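Lipopolysaccharide core heptose(I) kinase WaaP (PDB 6DFL) phosphorylates the first heptose of the lipopolysaccharide inner core with ATP and magnesium, and also acts as a protein tyrosine kinase that autophosphorylates. Local coordinates at residues Leu5-Pro8 / Phe9-Trp13; Asp163-Ile166 / Cys167-Leu170. One frame throughout, in Å; residues are numbered along the deposited sequence.

In the fold
Both contacts are local turns in which one run of chain folds back on itself, but they sit in different parts of the kinase fold. Contact 1 lies at the periphery, its centre about 25 Å from the chain centre, where the edge strand 2-5 of the five-stranded antiparallel sheet gives way to helix 9-12. Contact 2, its centre about 6 Å from the chain centre, lies in the catalytic loop leading into strand 169-172. Their nearest atoms are about 17 Å apart and they share no element. At the surface, contact 1 pairs charged side chains outside and packs proline and aromatic groups inside; in contact 2 backbone carbonyls, a histidine and sulfur-aromatic contacts shape the loop carrying Asp-163.

Contact 1. Residues Leu5-Pro8 / Phe9-Trp13; sequences LEEP and FKRLW
Leu-12 N donates to Pro-8 O at 3.3 Å, a nearly straight bond (165°) that lies in the carbonyl plane and forms the first full turn of the helix. Two residues earlier, Lys-10 N reaches Glu-6 O at 2.9 Å, in a bent, weak bond. On the exposed side Glu-7 and Arg-11 make a long, weak salt bridge, OE1 to NH1 3.4 Å, with carboxylate and guanidinium planes only 14° apart. A bend at chi2 (-56°) folds the Glu-7 chain back over the helix start, bringing OE2 close to Lys-10 CB. Lys-10 itself runs back past the strand end, its CE 3.4 Å from Leu-5 O.

Beneath these charges the packing is apolar. The peptide before Pro-8 is cis, and the proline ring lies alongside Phe-9, its CG over one face of the phenyl ring in a CH-pi contact, 4.2 Å from the centroid. Leu-5 crosses Trp-13 at about a right angle, CD2 coming within 3.8 Å of the indole CE3. Phe-9 CB sits over the centre of one indole face, while Tyr-48 meets the Phe-9 ring edge-to-face. Pro-18 and Ala-21 of helix 18-24 also pack on Trp-13. Outermost strand 2-5 thus runs through a cis-proline turn into helix 9-12, at the edge of a five-stranded antiparallel sheet consistent with the N-terminal lobe of the protein kinase fold.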
ATOM      1  N   LEU A   5       7.187 -25.227 -14.193  1.00 85.41           N
ATOM      2  CA  LEU A   5       6.621 -24.710 -15.428  1.00 87.87           C
ATOM      3  C   LEU A   5       5.102 -24.801 -15.373  1.00 92.09           C
ATOM      4  O   LEU A   5       4.543 -25.796 -14.902  1.00 95.37           O
ATOM      5  CB  LEU A   5       7.157 -25.468 -16.643  1.00 86.37           C
ATOM      6  CG  LEU A   5       8.625 -25.217 -16.984  1.00 89.17           C
ATOM      7  CD1 LEU A   5       9.021 -25.964 -18.245  1.00 94.49           C
ATOM      8  CD2 LEU A   5       8.906 -23.736 -17.133  1.00 85.40           C
ATOM      9  N   GLU A   6       4.443 -23.741 -15.825  1.00 92.84           N
ATOM     10  CA  GLU A   6       2.995 -23.683 -15.958  1.00 94.59           C
ATOM     11  C   GLU A   6       2.668 -23.217 -17.371  1.00 97.47           C
ATOM     12  O   GLU A   6       3.559 -22.904 -18.167  1.00 97.22           O
ATOM     13  CB  GLU A   6       2.379 -22.745 -14.914  1.00 93.16           C
ATOM     14  CG  GLU A   6       1.244 -23.361 -14.138  1.00100.84           C
ATOM     15  CD  GLU A   6       1.736 -24.329 -13.078  1.00105.27           C
ATOM     16  OE1 GLU A   6       2.358 -23.851 -12.097  1.00104.64           O
ATOM     17  OE2 GLU A   6       1.514 -25.556 -13.229  1.00103.05           O
ATOM     18  N   GLU A   7       1.387 -23.157 -17.681  1.00100.01           N
ATOM     19  CA  GLU A   7       1.039 -22.775 -19.040  1.00102.44           C
ATOM     20  C   GLU A   7       1.245 -21.274 -19.250  1.00 98.49           C
ATOM     21  O   GLU A   7       1.035 -20.479 -18.329  1.00 94.88           O
ATOM     22  CB  GLU A   7      -0.408 -23.159 -19.348  1.00102.53           C
ATOM     23  CG  GLU A   7      -0.627 -24.671 -19.493  1.00102.12           C
ATOM     24  CD  GLU A   7       0.260 -25.308 -20.553  1.00104.86           C
ATOM     25  OE1 GLU A   7       0.388 -24.732 -21.657  1.00108.53           O
ATOM     26  OE2 GLU A   7       0.826 -26.388 -20.279  1.00104.08           O
ATOM     27  N   PRO A   8       1.629 -20.855 -20.475  1.00 98.49           N
ATOM     28  CA  PRO A   8       1.737 -21.688 -21.681  1.00100.21           C
ATOM     29  C   PRO A   8       3.094 -22.359 -21.894  1.00101.45           C
ATOM     30  O   PRO A   8       3.230 -23.171 -22.809  1.00105.99           O
ATOM     31  CB  PRO A   8       1.462 -20.687 -22.805  1.00100.38           C
ATOM     32  CG  PRO A   8       2.021 -19.410 -22.286  1.00 99.16           C
ATOM     33  CD  PRO A   8       1.832 -19.427 -20.782  1.00 98.25           C
ATOM     34  N   PHE A   9       4.073 -22.046 -21.051  1.00 98.73           N
ATOM     35  CA  PHE A   9       5.440 -22.501 -21.265  1.00 98.18           C
ATOM     36  C   PHE A   9       5.676 -23.960 -20.893  1.00101.93           C
ATOM     37  O   PHE A   9       6.763 -24.479 -21.177  1.00103.65           O
ATOM     38  CB  PHE A   9       6.392 -21.603 -20.484  1.00 94.63           C
ATOM     39  CG  PHE A   9       6.191 -20.152 -20.768  1.00 97.97           C
ATOM     40  CD1 PHE A   9       6.858 -19.540 -21.829  1.00 94.40           C
ATOM     41  CD2 PHE A   9       5.311 -19.399 -20.005  1.00 92.13           C
ATOM     42  CE1 PHE A   9       6.671 -18.206 -22.105  1.00 89.91           C
ATOM     43  CE2 PHE A   9       5.118 -18.058 -20.283  1.00 93.65           C
ATOM     44  CZ  PHE A   9       5.798 -17.463 -21.336  1.00 93.32           C
ATOM     45  N   LYS A  10       4.703 -24.630 -20.267  1.00101.72           N
ATOM     46  CA  LYS A  10       4.858 -26.050 -19.959  1.00104.14           C
ATOM     47  C   LYS A  10       4.931 -26.875 -21.239  1.00109.33           C
ATOM     48  O   LYS A  10       5.861 -27.669 -21.430  1.00111.14           O
ATOM     49  CB  LYS A  10       3.703 -26.525 -19.076  1.00100.47           C
ATOM     50  CG  LYS A  10       4.003 -27.731 -18.191  1.00 98.94           C
ATOM     51  CD  LYS A  10       2.822 -28.002 -17.238  1.00100.62           C
ATOM     52  CE  LYS A  10       3.236 -28.760 -15.981  1.00 99.07           C
ATOM     53  NZ  LYS A  10       3.642 -30.161 -16.266  1.00100.16           N
ATOM     54  N   ARG A  11       3.952 -26.697 -22.134  1.00108.17           N
ATOM     55  CA  ARG A  11       4.032 -27.330 -23.446  1.00110.02           C
ATOM     56  C   ARG A  11       5.123 -26.683 -24.293  1.00110.83           C
ATOM     57  O   ARG A  11       5.971 -27.383 -24.861  1.00111.16           O
ATOM     58  CB  ARG A  11       2.675 -27.272 -24.156  1.00110.96           C
ATOM     59  CG  ARG A  11       2.116 -25.874 -24.387  1.00114.93           C
ATOM     60  CD  ARG A  11       1.005 -25.874 -25.433  1.00116.83           C
ATOM     61  NE  ARG A  11       0.982 -24.627 -26.197  1.00120.59           N
ATOM     62  CZ  ARG A  11       0.297 -23.545 -25.843  1.00118.99           C
ATOM     63  NH1 ARG A  11      -0.428 -23.560 -24.729  1.00119.65           N
ATOM     64  NH2 ARG A  11       0.339 -22.449 -26.601  1.00119.60           N
ATOM     65  N   LEU A  12       5.143 -25.342 -24.350  1.00108.16           N
ATOM     66  CA  LEU A  12       6.080 -24.625 -25.213  1.00105.42           C
ATOM     67  C   LEU A  12       7.507 -25.113 -25.039  1.00106.61           C
ATOM     68  O   LEU A  12       8.285 -25.108 -25.997  1.00111.47           O
ATOM     69  CB  LEU A  12       6.020 -23.119 -24.942  1.00105.64           C
ATOM     70  CG  LEU A  12       5.218 -22.244 -25.913  1.00106.70           C
ATOM     71  CD1 LEU A  12       3.734 -22.582 -25.843  1.00108.56           C
ATOM     72  CD2 LEU A  12       5.448 -20.753 -25.661  1.00100.85           C
ATOM     73  N   TRP A  13       7.874 -25.537 -23.835  1.00106.34           N
ATOM     74  CA  TRP A  13       9.230 -26.020 -23.611  1.00108.69           C
ATOM     75  C   TRP A  13       9.211 -27.483 -23.198  1.00113.42           C
ATOM     76  O   TRP A  13       9.873 -27.868 -22.227  1.00114.46           O
ATOM     77  CB  TRP A  13       9.930 -25.189 -22.538  1.00103.80           C
ATOM     78  CG  TRP A  13       9.856 -23.728 -22.767  1.00101.19           C
ATOM     79  CD1 TRP A  13       9.571 -23.088 -23.937  1.00102.81           C
ATOM     80  CD2 TRP A  13      10.065 -22.709 -21.794  1.00 98.86           C
ATOM     81  NE1 TRP A  13       9.593 -21.729 -23.752  1.00101.61           N
ATOM     82  CE2 TRP A  13       9.895 -21.471 -22.443  1.00 99.80           C
ATOM     83  CE3 TRP A  13      10.382 -22.721 -20.435  1.00 95.09           C
ATOM     84  CZ2 TRP A  13      10.039 -20.262 -21.783  1.00 96.12           C
ATOM     85  CZ3 TRP A  13      10.521 -21.524 -19.784  1.00 92.64           C
ATOM     86  CH2 TRP A  13      10.345 -20.309 -20.456  1.00 94.40           C
TER

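Contact 2. Residues Asp163-Ile166 / Cys167-Leu170; sequences DCYI and CHFL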
ATOM      1  N   ASP A 163      11.025  -3.049  -1.666  1.00 66.16           N
ATOM      2  CA  ASP A 163      10.714  -1.936  -2.547  1.00 62.65           C
ATOM      3  C   ASP A 163       9.243  -1.570  -2.446  1.00 68.41           C
ATOM      4  O   ASP A 163       8.501  -1.543  -3.436  1.00 62.00           O
ATOM      5  CB  ASP A 163      11.115  -2.312  -3.963  1.00 71.64           C
ATOM      6  CG  ASP A 163      12.603  -2.479  -4.090  1.00 67.86           C
ATOM      7  OD1 ASP A 163      13.316  -1.489  -3.841  1.00 71.18           O
ATOM      8  OD2 ASP A 163      13.056  -3.594  -4.384  1.00 70.12           O
ATOM      9  N   CYS A 164       8.807  -1.274  -1.218  1.00 69.00           N
ATOM     10  CA  CYS A 164       7.409  -1.005  -0.910  1.00 65.38           C
ATOM     11  C   CYS A 164       7.108   0.462  -1.187  1.00 66.03           C
ATOM     12  O   CYS A 164       7.246   1.331  -0.327  1.00 67.21           O
ATOM     13  CB  CYS A 164       7.120  -1.375   0.534  1.00 68.87           C
ATOM     14  SG  CYS A 164       5.414  -1.672   0.792  1.00 68.12           S
ATOM     15  N   TYR A 165       6.739   0.753  -2.428  1.00 69.33           N
ATOM     16  CA  TYR A 165       6.395   2.104  -2.834  1.00 66.69           C
ATOM     17  C   TYR A 165       5.029   2.065  -3.479  1.00 62.30           C
ATOM     18  O   TYR A 165       4.601   1.029  -4.000  1.00 61.16           O
ATOM     19  CB  TYR A 165       7.390   2.699  -3.844  1.00 60.24           C
ATOM     20  CG  TYR A 165       8.802   2.273  -3.633  1.00 65.44           C
ATOM     21  CD1 TYR A 165       9.450   2.524  -2.433  1.00 64.03           C
ATOM     22  CD2 TYR A 165       9.524   1.643  -4.658  1.00 71.45           C
ATOM     23  CE1 TYR A 165      10.782   2.134  -2.238  1.00 66.77           C
ATOM     24  CE2 TYR A 165      10.862   1.260  -4.482  1.00 63.94           C
ATOM     25  CZ  TYR A 165      11.480   1.511  -3.271  1.00 67.58           C
ATOM     26  OH  TYR A 165      12.779   1.123  -3.072  1.00 67.31           O
ATOM     27  N   ILE A 166       4.369   3.223  -3.497  1.00 56.61           N
ATOM     28  CA  ILE A 166       3.056   3.257  -4.126  1.00 60.53           C
ATOM     29  C   ILE A 166       3.133   2.875  -5.596  1.00 64.16           C
ATOM     30  O   ILE A 166       2.179   2.315  -6.137  1.00 66.00           O
ATOM     31  CB  ILE A 166       2.365   4.616  -3.900  1.00 64.12           C
ATOM     32  CG1 ILE A 166       3.253   5.792  -4.289  1.00 61.49           C
ATOM     33  CG2 ILE A 166       1.966   4.738  -2.431  1.00 59.25           C
ATOM     34  CD1 ILE A 166       2.545   7.133  -4.226  1.00 57.44           C
ATOM     35  N   CYS A 167       4.272   3.107  -6.268  1.00 67.04           N
ATOM     36  CA  CYS A 167       4.282   2.719  -7.674  1.00 65.64           C
ATOM     37  C   CYS A 167       4.240   1.203  -7.848  1.00 63.61           C
ATOM     38  O   CYS A 167       3.847   0.725  -8.914  1.00 64.74           O
ATOM     39  CB  CYS A 167       5.472   3.337  -8.425  1.00 66.65           C
ATOM     40  SG  CYS A 167       7.137   3.027  -7.854  1.00 60.38           S
ATOM     41  N   HIS A 168       4.584   0.422  -6.824  1.00 63.94           N
ATOM     42  CA  HIS A 168       4.516  -1.025  -6.950  1.00 62.87           C
ATOM     43  C   HIS A 168       3.171  -1.587  -6.540  1.00 67.49           C
ATOM     44  O   HIS A 168       3.063  -2.794  -6.274  1.00 67.23           O
ATOM     45  CB  HIS A 168       5.645  -1.676  -6.167  1.00 62.36           C
ATOM     46  CG  HIS A 168       6.977  -1.436  -6.786  1.00 68.81           C
ATOM     47  ND1 HIS A 168       8.115  -1.211  -6.045  1.00 72.62           N
ATOM     48  CD2 HIS A 168       7.346  -1.331  -8.090  1.00 66.81           C
ATOM     49  CE1 HIS A 168       9.135  -1.005  -6.862  1.00 70.94           C
ATOM     50  NE2 HIS A 168       8.696  -1.082  -8.106  1.00 71.94           N
ATOM     51  N   PHE A 169       2.140  -0.749  -6.503  1.00 62.91           N
ATOM     52  CA  PHE A 169       0.771  -1.202  -6.291  1.00 69.37           C
ATOM     53  C   PHE A 169      -0.040  -0.834  -7.523  1.00 69.61           C
ATOM     54  O   PHE A 169      -0.084   0.340  -7.906  1.00 73.19           O
ATOM     55  CB  PHE A 169       0.175  -0.582  -5.026  1.00 59.66           C
ATOM     56  CG  PHE A 169       0.805  -1.084  -3.779  1.00 64.43           C
ATOM     57  CD1 PHE A 169       0.237  -2.159  -3.084  1.00 65.60           C
ATOM     58  CD2 PHE A 169       1.973  -0.519  -3.302  1.00 60.34           C
ATOM     59  CE1 PHE A 169       0.823  -2.646  -1.960  1.00 54.66           C
ATOM     60  CE2 PHE A 169       2.573  -1.013  -2.157  1.00 59.52           C
ATOM     61  CZ  PHE A 169       1.987  -2.079  -1.489  1.00 66.52           C
ATOM     62  N   LEU A 170      -0.663  -1.830  -8.144  1.00 67.54           N
ATOM     63  CA  LEU A 170      -1.423  -1.625  -9.363  1.00 65.31           C
ATOM     64  C   LEU A 170      -2.903  -1.501  -9.031  1.00 76.33           C
ATOM     65  O   LEU A 170      -3.486  -2.375  -8.371  1.00 77.50           O
ATOM     66  CB  LEU A 170      -1.168  -2.764 -10.342  1.00 69.76           C
ATOM     67  CG  LEU A 170       0.283  -2.782 -10.859  1.00 74.09           C
ATOM     68  CD1 LEU A 170       0.405  -3.582 -12.137  1.00 69.47           C
ATOM     69  CD2 LEU A 170       0.834  -1.364 -11.039  1.00 64.15           C
TER
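The imidazole of His-168 points ND1 at Asp-163 O, 2.7 Å away, the bond lying close to the ring plane and in that of the carbonyl. It ties the aspartate of the HRD motif, in the catalytic loop of this protein-kinase-like fold, to the residue just before strand 169-172; Asp-163 is the probable active-site residue, by similarity. Asp-163 O also accepts a weak bond from Tyr-165 N. The imidazole lies beside the Tyr-165 ring, pointing the same way but tilted by 36°, with its CE1 3.5 Å from Tyr-165 CD2.

Two backbone bonds close the turn between them: His-168 N to Tyr-165 O at 2.9 Å and Phe-169 N to Ile-166 O at 3.1 Å. Tyr-165 O also faces the edge of the Phe-169 ring, and the same edge receives Cys-164 SG, 4.1 Å from CZ. Cys-164, the central residue of an inverse gamma turn, holds SG anti to its own amide nitrogen (chi1 -158°), which turns it to the ring edge.

Farther out, Arg-191 forms a salt bridge with Asp-163 OD1, and Ile-166 N hydrogen-bonds to Ser-213 OG. Ile-166 packs on Leu-210 of helix 200-212 and touches the bound S-palmitoyl-4'-phosphopantetheine. The carbonyl carbon of Asp-163 lies over the centre of one face of the Tyr-165 ring, while Tyr-165 OH makes a weak 2.8 Å hydrogen bond to Asp-163 OD1.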